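Local coordinates for protein ParA (Salmonella enterica subsp. enterica serovar Newport str. SL317, PDB 3EZF) that probably acts as a P-loop ATPase of plasmid partition and, through a helix-turn-helix region, probably binds DNA to regulate transcription in an ADP-dependent way, at residues A[133-138]-A[386-391]; A[140-145]-A[390-395]; A[180-185]-A[217-222]. All coordinates share one frame; numbering follows the deposited sequence.

Interaction 1: A[133-138]-A[386-391]; sequences AHALRV and RFTKAV. With SO4 (sulfate ion), chain E; SO4 (sulfate ion), chain G.
Thr-388 meets Ala-135 and Leu-136 where 133-138 and 386-391 approach each other, their nearest CA atoms being those of Leu-136 and Thr-388, 6.0 Å apart. Ala-135 CB and the two branches of Thr-388 fill the gap, and those branches divide the work. OG1 lies 3.3 Å from Ala-135 CB, while the methyl CG2 faces the Leu-136 side chain, the two side chains crossing at a slant; the exact place of this methyl is doubtful. A chi1 of -56° sets OG1 beside the backbone N, where it makes a weak hydrogen bond to Ala-384 O of its own helix, and leaves CG2 anti to that N, reaching out to helix 129-138. Val-391, close by on the same helix, also points at the other segment but stays 5.1 Å from it.

The looser, partly exposed side belongs to Lys-389. Its side chain starts away from 133-138, and its NZ donates to O4 of the chain E sulfate at 3.0 Å. Arg-137 is instead a buried charge on the side of its helix away from the contact: NH2 makes a weak bond to O4 of the chain G sulfate, bent to 121°, and also forms a salt bridge with Asp-146, while NE donates a hydrogen bond to Leu-147 O. Ala-133 and Leu-136 rest on strand 149-153, so helix 129-138 is held between the sheet and the C-terminal helix 378-400, the layered alpha/beta arrangement of P-loop NTPases.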
loop_
_atom_site.group_PDB
_atom_site.type_symbol
_atom_site.label_atom_id
_atom_site.label_comp_id
_atom_site.label_asym_id
_atom_site.label_seq_id
_atom_site.Cartn_x
_atom_site.Cartn_y
_atom_site.Cartn_z
ATOM N N ALA A 133 13.011 -4.862 -14.214
ATOM C CA ALA A 133 12.976 -5.862 -15.260
ATOM C C ALA A 133 13.100 -5.185 -16.623
ATOM O O ALA A 133 13.855 -5.638 -17.485
ATOM C CB ALA A 133 11.686 -6.650 -15.177
ATOM N N HIS A 134 12.356 -4.101 -16.812
ATOM C CA HIS A 134 12.403 -3.362 -18.071
ATOM C C HIS A 134 13.771 -2.772 -18.347
ATOM O O HIS A 134 14.248 -2.841 -19.473
ATOM C CB HIS A 134 11.341 -2.263 -18.081
ATOM C CG HIS A 134 9.972 -2.771 -18.418
ATOM N ND1 HIS A 134 8.840 -1.981 -18.361
ATOM C CD2 HIS A 134 9.559 -3.988 -18.841
ATOM C CE1 HIS A 134 7.797 -2.691 -18.735
ATOM N NE2 HIS A 134 8.201 -3.915 -19.034
ATOM N N ALA A 135 14.391 -2.200 -17.314
ATOM C CA ALA A 135 15.727 -1.606 -17.406
ATOM C C ALA A 135 16.747 -2.670 -17.805
ATOM O O ALA A 135 17.396 -2.563 -18.852
ATOM C CB ALA A 135 16.123 -0.992 -16.056
ATOM N N LEU A 136 16.887 -3.690 -16.962
ATOM C CA LEU A 136 17.816 -4.781 -17.226
ATOM C C LEU A 136 17.706 -5.257 -18.686
ATOM O O LEU A 136 18.706 -5.532 -19.342
ATOM C CB LEU A 136 17.534 -5.946 -16.257
ATOM C CG LEU A 136 17.876 -5.694 -14.779
ATOM C CD1 LEU A 136 17.398 -6.825 -13.882
ATOM C CD2 LEU A 136 19.373 -5.537 -14.665
ATOM N N ARG A 137 16.478 -5.308 -19.190
ATOM C CA ARG A 137 16.211 -5.781 -20.542
ATOM C C ARG A 137 16.778 -4.924 -21.658
ATOM O O ARG A 137 17.531 -5.409 -22.499
ATOM C CB ARG A 137 14.699 -5.937 -20.753
ATOM C CG ARG A 137 14.312 -7.135 -21.586
ATOM C CD ARG A 137 14.589 -6.944 -23.061
ATOM N NE ARG A 137 14.903 -8.217 -23.727
ATOM C CZ ARG A 137 14.527 -8.538 -24.960
ATOM N NH1 ARG A 137 13.803 -7.693 -25.679
ATOM N NH2 ARG A 137 14.915 -9.681 -25.482
ATOM N N VAL A 138 16.420 -3.651 -21.665
ATOM C CA VAL A 138 16.857 -2.765 -22.721
ATOM C C VAL A 138 18.157 -2.055 -22.444
ATOM O O VAL A 138 18.563 -1.203 -23.227
ATOM C CB VAL A 138 15.793 -1.702 -23.003
ATOM C CG1 VAL A 138 14.430 -2.358 -23.149
ATOM C CG2 VAL A 138 15.771 -0.679 -21.882
ATOM N N ARG A 386 23.061 3.319 -14.392
ATOM C CA ARG A 386 24.183 2.811 -13.615
ATOM C C ARG A 386 23.718 1.950 -12.448
ATOM O O ARG A 386 24.452 1.076 -11.975
ATOM C CB ARG A 386 25.041 3.973 -13.113
ATOM C CG ARG A 386 24.239 5.177 -12.661
ATOM C CD ARG A 386 25.059 6.439 -12.805
ATOM N NE ARG A 386 25.595 6.560 -14.160
ATOM C CZ ARG A 386 26.348 7.571 -14.586
ATOM N NH1 ARG A 386 26.657 8.569 -13.763
ATOM N NH2 ARG A 386 26.801 7.581 -15.834
ATOM N N PHE A 387 22.497 2.199 -11.984
ATOM C CA PHE A 387 21.939 1.424 -10.887
ATOM C C PHE A 387 21.643 0.012 -11.377
ATOM O O PHE A 387 21.989 -0.971 -10.719
ATOM C CB PHE A 387 20.647 2.044 -10.387
ATOM C CG PHE A 387 19.891 1.151 -9.456
ATOM C CD1 PHE A 387 20.358 0.922 -8.167
ATOM C CD2 PHE A 387 18.749 0.480 -9.889
ATOM C CE1 PHE A 387 19.700 0.041 -7.319
ATOM C CE2 PHE A 387 18.082 -0.405 -9.050
ATOM C CZ PHE A 387 18.557 -0.627 -7.764
ATOM N N THR A 388 20.982 -0.071 -12.531
ATOM C CA THR A 388 20.658 -1.348 -13.143
ATOM C C THR A 388 21.954 -2.145 -13.317
ATOM O O THR A 388 22.091 -3.255 -12.794
ATOM C CB THR A 388 20.001 -1.135 -14.515
ATOM O OG1 THR A 388 18.856 -0.292 -14.360
ATOM C CG2 THR A 388 19.559 -2.457 -15.109
ATOM N N LYS A 389 22.903 -1.566 -14.049
ATOM C CA LYS A 389 24.189 -2.206 -14.283
ATOM C C LYS A 389 24.740 -2.729 -12.954
ATOM O O LYS A 389 25.270 -3.840 -12.883
ATOM C CB LYS A 389 25.168 -1.198 -14.892
ATOM C CG LYS A 389 26.570 -1.749 -15.170
ATOM C CD LYS A 389 26.613 -2.554 -16.468
ATOM C CE LYS A 389 27.931 -3.291 -16.627
ATOM N NZ LYS A 389 29.103 -2.373 -16.591
ATOM N N ALA A 390 24.599 -1.918 -11.906
ATOM C CA ALA A 390 25.069 -2.261 -10.563
ATOM C C ALA A 390 24.411 -3.540 -10.040
ATOM O O ALA A 390 25.073 -4.460 -9.555
ATOM C CB ALA A 390 24.788 -1.108 -9.619
ATOM N N VAL A 391 23.092 -3.589 -10.143
ATOM C CA VAL A 391 22.338 -4.747 -9.700
ATOM C C VAL A 391 22.734 -5.949 -10.551
ATOM O O VAL A 391 22.978 -7.033 -10.025
ATOM C CB VAL A 391 20.820 -4.489 -9.847
ATOM C CG1 VAL A 391 20.036 -5.586 -9.185
ATOM C CG2 VAL A 391 20.464 -3.146 -9.237
HETATM S S SO4 E . 30.876 -5.464 -17.789
HETATM O O1 SO4 E . 31.439 -6.423 -18.759
HETATM O O2 SO4 E . 31.815 -5.296 -16.666
HETATM O O3 SO4 E . 29.593 -5.977 -17.279
HETATM O O4 SO4 E . 30.656 -4.164 -18.454
HETATM S S SO4 G . 11.952 -12.123 -26.499
HETATM O O1 SO4 G . 11.637 -12.878 -27.725
HETATM O O2 SO4 G . 13.024 -12.812 -25.759
HETATM O O3 SO4 G . 10.746 -12.031 -25.655
HETATM O O4 SO4 G . 12.393 -10.767 -26.862
#

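Interaction 2: A[140-145]-A[390-395]; sequences QDLLRH and AVFDRI
Leu-142 CG covers a face of the Phe-392 ring, while CZ at the ring's far end lies over a face of His-145. Leu-142 CG stands 4.1 Å from the ring centroid and 14° off the normal, a CH-pi contact displaced toward the rim; its methyl CD2 adds an apolar approach of 3.8 Å to Phe-392 CD2. The far end of the ring belongs to the imidazole. Phe-392 CZ is 3.5 Å from His-145 NE2, and the two planes are inclined by 22°. With centroids 4.7 Å apart, this is a near-parallel aromatic pair slid so far that the rings barely overlap.

A chi1 of -176° sends the Phe-392 ring out from helix 378-400 into this position, CG anti to the backbone N. The imidazole is held from several sides: Arg-144 CG sits above the centre of its second face, 4.1 Å from the plane, and Leu-142 CB lies in plane at its edge. Farther out, a backbone hydrogen bond ties His-145 to Tyr-104, and Leu-147 touches Phe-392. Leu-143 packs on Ile-89 and Val-92 and Arg-144 on Tyr-96, all of helix 89-98, so the turn 140-145 is wedged between that helix and the C-terminal one. On helix 378-400, Arg-394 forms a salt bridge with Asp-343.

No hydrogen bond or salt bridge crosses between the segments. Their association therefore rests on dispersion and on the fit of an aromatic face against an aliphatic branch, and of the ring's far end against the imidazole face; charged groups act around this patch and not through it.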
loop_
_atom_site.group_PDB
_atom_site.type_symbol
_atom_site.label_atom_id
_atom_site.label_comp_id
_atom_site.label_asym_id
_atom_site.label_seq_id
_atom_site.Cartn_x
_atom_site.Cartn_y
_atom_site.Cartn_z
ATOM N N GLN A 140 21.898 -0.639 -22.162
ATOM C CA GLN A 140 22.909 -0.418 -23.190
ATOM C C GLN A 140 23.854 -1.608 -23.331
ATOM O O GLN A 140 23.873 -2.282 -24.363
ATOM C CB GLN A 140 23.734 0.825 -22.837
ATOM C CG GLN A 140 22.982 2.138 -22.931
ATOM C CD GLN A 140 22.944 2.664 -24.350
ATOM O OE1 GLN A 140 22.513 1.970 -25.266
ATOM N NE2 GLN A 140 23.403 3.894 -24.540
ATOM N N ASP A 141 24.637 -1.852 -22.280
ATOM C CA ASP A 141 25.606 -2.936 -22.282
ATOM C C ASP A 141 25.064 -4.242 -21.770
ATOM O O ASP A 141 25.835 -5.059 -21.259
ATOM C CB ASP A 141 26.833 -2.595 -21.437
ATOM C CG ASP A 141 26.821 -1.189 -20.936
ATOM O OD1 ASP A 141 26.618 -0.277 -21.771
ATOM O OD2 ASP A 141 27.031 -1.008 -19.713
ATOM N N LEU A 142 23.758 -4.450 -21.891
ATOM C CA LEU A 142 23.179 -5.692 -21.416
ATOM C C LEU A 142 22.402 -6.366 -22.513
ATOM O O LEU A 142 22.039 -7.528 -22.371
ATOM C CB LEU A 142 22.280 -5.442 -20.208
ATOM C CG LEU A 142 22.835 -5.619 -18.782
ATOM C CD1 LEU A 142 24.176 -4.948 -18.608
ATOM C CD2 LEU A 142 21.828 -5.044 -17.789
ATOM N N LEU A 143 22.159 -5.640 -23.605
ATOM C CA LEU A 143 21.423 -6.181 -24.755
ATOM C C LEU A 143 22.069 -7.455 -25.291
ATOM O O LEU A 143 21.391 -8.354 -25.780
ATOM C CB LEU A 143 21.333 -5.150 -25.885
ATOM C CG LEU A 143 20.586 -3.824 -25.676
ATOM C CD1 LEU A 143 20.614 -3.033 -26.975
ATOM C CD2 LEU A 143 19.156 -4.065 -25.287
ATOM N N ARG A 144 23.385 -7.529 -25.196
ATOM C CA ARG A 144 24.128 -8.699 -25.647
ATOM C C ARG A 144 23.722 -9.947 -24.879
ATOM O O ARG A 144 24.121 -11.056 -25.234
ATOM C CB ARG A 144 25.615 -8.471 -25.417
ATOM C CG ARG A 144 25.902 -7.972 -24.013
ATOM C CD ARG A 144 27.345 -8.174 -23.644
ATOM N NE ARG A 144 27.674 -9.594 -23.640
ATOM C CZ ARG A 144 28.845 -10.077 -23.259
ATOM N NH1 ARG A 144 29.794 -9.233 -22.854
ATOM N NH2 ARG A 144 29.054 -11.393 -23.286
ATOM N N HIS A 145 22.957 -9.764 -23.808
ATOM C CA HIS A 145 22.518 -10.886 -22.986
ATOM C C HIS A 145 21.173 -11.448 -23.424
ATOM O O HIS A 145 20.836 -12.563 -23.065
ATOM C CB HIS A 145 22.425 -10.479 -21.512
ATOM C CG HIS A 145 23.726 -10.052 -20.911
ATOM N ND1 HIS A 145 24.841 -10.858 -20.892
ATOM C CD2 HIS A 145 24.091 -8.890 -20.307
ATOM C CE1 HIS A 145 25.840 -10.217 -20.307
ATOM N NE2 HIS A 145 25.408 -9.023 -19.945
ATOM N N ALA A 390 24.599 -1.918 -11.906
ATOM C CA ALA A 390 25.069 -2.261 -10.563
ATOM C C ALA A 390 24.411 -3.540 -10.040
ATOM O O ALA A 390 25.073 -4.460 -9.555
ATOM C CB ALA A 390 24.788 -1.108 -9.619
ATOM N N VAL A 391 23.092 -3.589 -10.143
ATOM C CA VAL A 391 22.338 -4.747 -9.700
ATOM C C VAL A 391 22.734 -5.949 -10.551
ATOM O O VAL A 391 22.978 -7.033 -10.025
ATOM C CB VAL A 391 20.820 -4.489 -9.847
ATOM C CG1 VAL A 391 20.036 -5.586 -9.185
ATOM C CG2 VAL A 391 20.464 -3.146 -9.237
ATOM N N PHE A 392 22.809 -5.754 -11.867
ATOM C CA PHE A 392 23.165 -6.841 -12.763
ATOM C C PHE A 392 24.533 -7.461 -12.461
ATOM O O PHE A 392 24.689 -8.683 -12.487
ATOM C CB PHE A 392 23.128 -6.368 -14.213
ATOM C CG PHE A 392 23.390 -7.470 -15.199
ATOM C CD1 PHE A 392 24.697 -7.855 -15.511
ATOM C CD2 PHE A 392 22.329 -8.181 -15.755
ATOM C CE1 PHE A 392 24.944 -8.935 -16.353
ATOM C CE2 PHE A 392 22.564 -9.264 -16.599
ATOM C CZ PHE A 392 23.881 -9.641 -16.899
ATOM N N ASP A 393 25.525 -6.625 -12.168
ATOM C CA ASP A 393 26.861 -7.131 -11.878
ATOM C C ASP A 393 26.928 -7.879 -10.548
ATOM O O ASP A 393 27.673 -8.853 -10.421
ATOM C CB ASP A 393 27.876 -5.985 -11.925
ATOM C CG ASP A 393 27.975 -5.370 -13.306
ATOM O OD1 ASP A 393 28.307 -6.111 -14.261
ATOM O OD2 ASP A 393 27.712 -4.155 -13.436
ATOM N N ARG A 394 26.148 -7.436 -9.560
ATOM C CA ARG A 394 26.121 -8.110 -8.259
ATOM C C ARG A 394 25.681 -9.548 -8.453
ATOM O O ARG A 394 26.305 -10.475 -7.920
ATOM C CB ARG A 394 25.138 -7.443 -7.312
ATOM C CG ARG A 394 25.744 -6.438 -6.381
ATOM C CD ARG A 394 26.797 -7.061 -5.475
ATOM N NE ARG A 394 27.196 -6.131 -4.420
ATOM C CZ ARG A 394 27.528 -4.856 -4.625
ATOM N NH1 ARG A 394 27.518 -4.332 -5.851
ATOM N NH2 ARG A 394 27.855 -4.094 -3.595
ATOM N N ILE A 395 24.594 -9.723 -9.206
ATOM C CA ILE A 395 24.072 -11.051 -9.487
ATOM C C ILE A 395 25.179 -11.909 -10.062
ATOM O O ILE A 395 25.464 -12.976 -9.524
ATOM C CB ILE A 395 22.901 -11.026 -10.505
ATOM C CG1 ILE A 395 21.599 -10.652 -9.811
ATOM C CG2 ILE A 395 22.717 -12.398 -11.138
ATOM C CD1 ILE A 395 21.561 -9.254 -9.330
#

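Interaction 3: A[180-185]-A[217-222]; sequences AMLNNL and SQWREL. Unlike the reference sequence in segment 180-185: Asn-184 (reference Asp). Unlike the reference sequence in segment 217-222: Arg-220 (reference Glu), Glu-221 (reference Asp).
Trp-219 NE1 donates a hydrogen bond to Gln-232 O, which satisfies the polar edge of the buried indole and leaves its six-membered end to meet Met-181 and Leu-182. With chi1 at -170°, CG lies anti to the backbone N and the indole extends toward helix 177-182. Leu-182 carries most of the contact: its CG comes within 3.7 Å of Trp-219 CZ3, and its CD2 makes an off-centre CH-pi contact, 4.2 Å from the six-membered-ring centroid and 29° from the normal. Met-181 approaches differently. Its CB touches the ring edge near the plane at CH2, 4.1 Å away, and SD forms an oblique Met-aromatic contact, 5.2 Å from the same centroid.

The other branch of Leu-182 turns to Leu-222, with the two CD1 atoms 3.9 Å apart and the side chains crossing at about a right angle. Val-215 touches both leucines, while Asn-265 of helix 261-267 packs against Met-181 and Trp-219. This is a hydrophobic helix-helix junction in an alpha/beta P-loop fold: helix 177-182 belongs to the connection between strands 149-153 and 203-206, helix 219-226 to that between strands 203-206 and 250-254.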
loop_
_atom_site.group_PDB
_atom_site.type_symbol
_atom_site.label_atom_id
_atom_site.label_comp_id
_atom_site.label_asym_id
_atom_site.label_seq_id
_atom_site.Cartn_x
_atom_site.Cartn_y
_atom_site.Cartn_z
ATOM N N ALA A 180 -3.082 -19.554 -10.439
ATOM C CA ALA A 180 -2.297 -20.485 -11.245
ATOM C C ALA A 180 -1.649 -21.558 -10.382
ATOM O O ALA A 180 -1.582 -22.724 -10.772
ATOM C CB ALA A 180 -1.253 -19.750 -12.015
ATOM N N MET A 181 -1.183 -21.181 -9.199
ATOM C CA MET A 181 -0.544 -22.147 -8.310
ATOM C C MET A 181 -1.517 -23.223 -7.851
ATOM O O MET A 181 -1.164 -24.387 -7.720
ATOM C CB MET A 181 0.004 -21.445 -7.077
ATOM C CG MET A 181 1.064 -20.412 -7.352
ATOM S SD MET A 181 1.408 -19.390 -5.840
ATOM C CE MET A 181 2.450 -20.498 -4.999
ATOM N N LEU A 182 -2.747 -22.819 -7.586
ATOM C CA LEU A 182 -3.759 -23.754 -7.113
ATOM C C LEU A 182 -4.316 -24.660 -8.214
ATOM O O LEU A 182 -4.759 -25.777 -7.936
ATOM C CB LEU A 182 -4.902 -22.986 -6.431
ATOM C CG LEU A 182 -4.558 -22.314 -5.094
ATOM C CD1 LEU A 182 -5.757 -21.507 -4.569
ATOM C CD2 LEU A 182 -4.154 -23.388 -4.094
ATOM N N ASN A 183 -4.266 -24.198 -9.462
ATOM C CA ASN A 183 -4.806 -24.980 -10.568
ATOM C C ASN A 183 -3.875 -26.016 -11.185
ATOM O O ASN A 183 -4.177 -26.556 -12.250
ATOM C CB ASN A 183 -5.319 -24.054 -11.667
ATOM C CG ASN A 183 -6.341 -23.074 -11.159
ATOM O OD1 ASN A 183 -7.175 -23.416 -10.327
ATOM N ND2 ASN A 183 -6.290 -21.848 -11.665
ATOM N N ASN A 184 -2.759 -26.306 -10.528
ATOM C CA ASN A 184 -1.820 -27.295 -11.048
ATOM C C ASN A 184 -1.744 -27.262 -12.593
ATOM O O ASN A 184 -1.909 -28.292 -13.250
ATOM C CB ASN A 184 -2.252 -28.683 -10.583
ATOM C CG ASN A 184 -1.116 -29.674 -10.569
ATOM O OD1 ASN A 184 -0.110 -29.490 -11.244
ATOM N ND2 ASN A 184 -1.274 -30.743 -9.802
ATOM N N LEU A 185 -1.508 -26.077 -13.160
ATOM C CA LEU A 185 -1.406 -25.905 -14.609
ATOM C C LEU A 185 -0.152 -26.550 -15.166
ATOM O O LEU A 185 0.733 -26.970 -14.415
ATOM C CB LEU A 185 -1.392 -24.428 -14.971
ATOM C CG LEU A 185 -2.556 -23.604 -14.432
ATOM C CD1 LEU A 185 -2.511 -22.212 -15.078
ATOM C CD2 LEU A 185 -3.870 -24.306 -14.735
ATOM N N SER A 217 -6.000 -15.650 2.810
ATOM C CA SER A 217 -6.701 -15.834 4.073
ATOM C C SER A 217 -7.245 -17.237 4.280
ATOM O O SER A 217 -7.728 -17.556 5.366
ATOM C CB SER A 217 -7.864 -14.849 4.169
ATOM O OG SER A 217 -7.416 -13.520 3.971
ATOM N N GLN A 218 -7.154 -18.073 3.252
ATOM C CA GLN A 218 -7.682 -19.418 3.318
ATOM C C GLN A 218 -6.758 -20.381 2.589
ATOM O O GLN A 218 -7.145 -21.495 2.232
ATOM C CB GLN A 218 -9.068 -19.397 2.687
ATOM C CG GLN A 218 -9.833 -20.693 2.716
ATOM C CD GLN A 218 -11.253 -20.498 2.210
ATOM O OE1 GLN A 218 -11.483 -19.786 1.215
ATOM N NE2 GLN A 218 -12.219 -21.126 2.891
ATOM N N TRP A 219 -5.517 -19.949 2.400
ATOM C CA TRP A 219 -4.516 -20.738 1.698
ATOM C C TRP A 219 -4.391 -22.209 2.094
ATOM O O TRP A 219 -4.636 -23.085 1.259
ATOM C CB TRP A 219 -3.139 -20.059 1.791
ATOM C CG TRP A 219 -2.105 -20.702 0.885
ATOM C CD1 TRP A 219 -1.074 -21.512 1.269
ATOM C CD2 TRP A 219 -2.052 -20.642 -0.551
ATOM N NE1 TRP A 219 -0.385 -21.957 0.169
ATOM C CE2 TRP A 219 -0.959 -21.435 -0.962
ATOM C CE3 TRP A 219 -2.816 -19.991 -1.529
ATOM C CZ2 TRP A 219 -0.616 -21.608 -2.308
ATOM C CZ3 TRP A 219 -2.480 -20.159 -2.866
ATOM C CH2 TRP A 219 -1.383 -20.959 -3.243
ATOM N N ARG A 220 -4.019 -22.497 3.343
ATOM C CA ARG A 220 -3.845 -23.902 3.753
ATOM C C ARG A 220 -5.022 -24.778 3.404
ATOM O O ARG A 220 -4.902 -25.832 2.806
ATOM C CB ARG A 220 -3.572 -24.038 5.257
ATOM C CG ARG A 220 -3.343 -25.491 5.658
ATOM C CD ARG A 220 -2.555 -25.650 6.945
ATOM N NE ARG A 220 -3.394 -25.641 8.142
ATOM C CZ ARG A 220 -4.312 -26.564 8.440
ATOM N NH1 ARG A 220 -4.523 -27.587 7.618
ATOM N NH2 ARG A 220 -5.017 -26.468 9.569
ATOM N N GLU A 221 -6.170 -24.313 3.836
ATOM C CA GLU A 221 -7.446 -24.936 3.602
ATOM C C GLU A 221 -7.586 -25.379 2.093
ATOM O O GLU A 221 -7.908 -26.543 1.762
ATOM C CB GLU A 221 -8.485 -23.850 3.991
ATOM C CG GLU A 221 -8.978 -23.741 5.568
ATOM C CD GLU A 221 -8.032 -22.822 6.555
ATOM O OE1 GLU A 221 -6.751 -22.541 6.543
ATOM O OE2 GLU A 221 -8.705 -22.386 7.486
ATOM N N LEU A 222 -7.392 -24.408 1.192
ATOM C CA LEU A 222 -7.483 -24.623 -0.264
ATOM C C LEU A 222 -6.424 -25.581 -0.792
ATOM O O LEU A 222 -6.679 -26.346 -1.721
ATOM C CB LEU A 222 -7.331 -23.304 -1.027
ATOM C CG LEU A 222 -8.525 -22.359 -0.978
ATOM C CD1 LEU A 222 -8.153 -21.001 -1.551
ATOM C CD2 LEU A 222 -9.673 -22.974 -1.745
#

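Overall arrangement
Interactions 1 and 2 form one continuous region: their centres are 6 Å apart, they share Ala-390 and Val-391, and both lay helix 378-400 against consecutive parts of the chain, helix 129-138 and the turn after it. They meet directly where Leu-136 O lies 3.5 Å from Leu-142 CD2. Lys-389, bound to a sulfate in interaction 1, also makes long, weak ion pairs with Asp-141 and Asp-393 of interaction 2; that sulfate probably came from the crystallisation liquor. Interaction 3 is separate, its centre about 33 Å from that of interaction 1 and 35 Å from that of interaction 2, and it is nested in sequence within the loops both close.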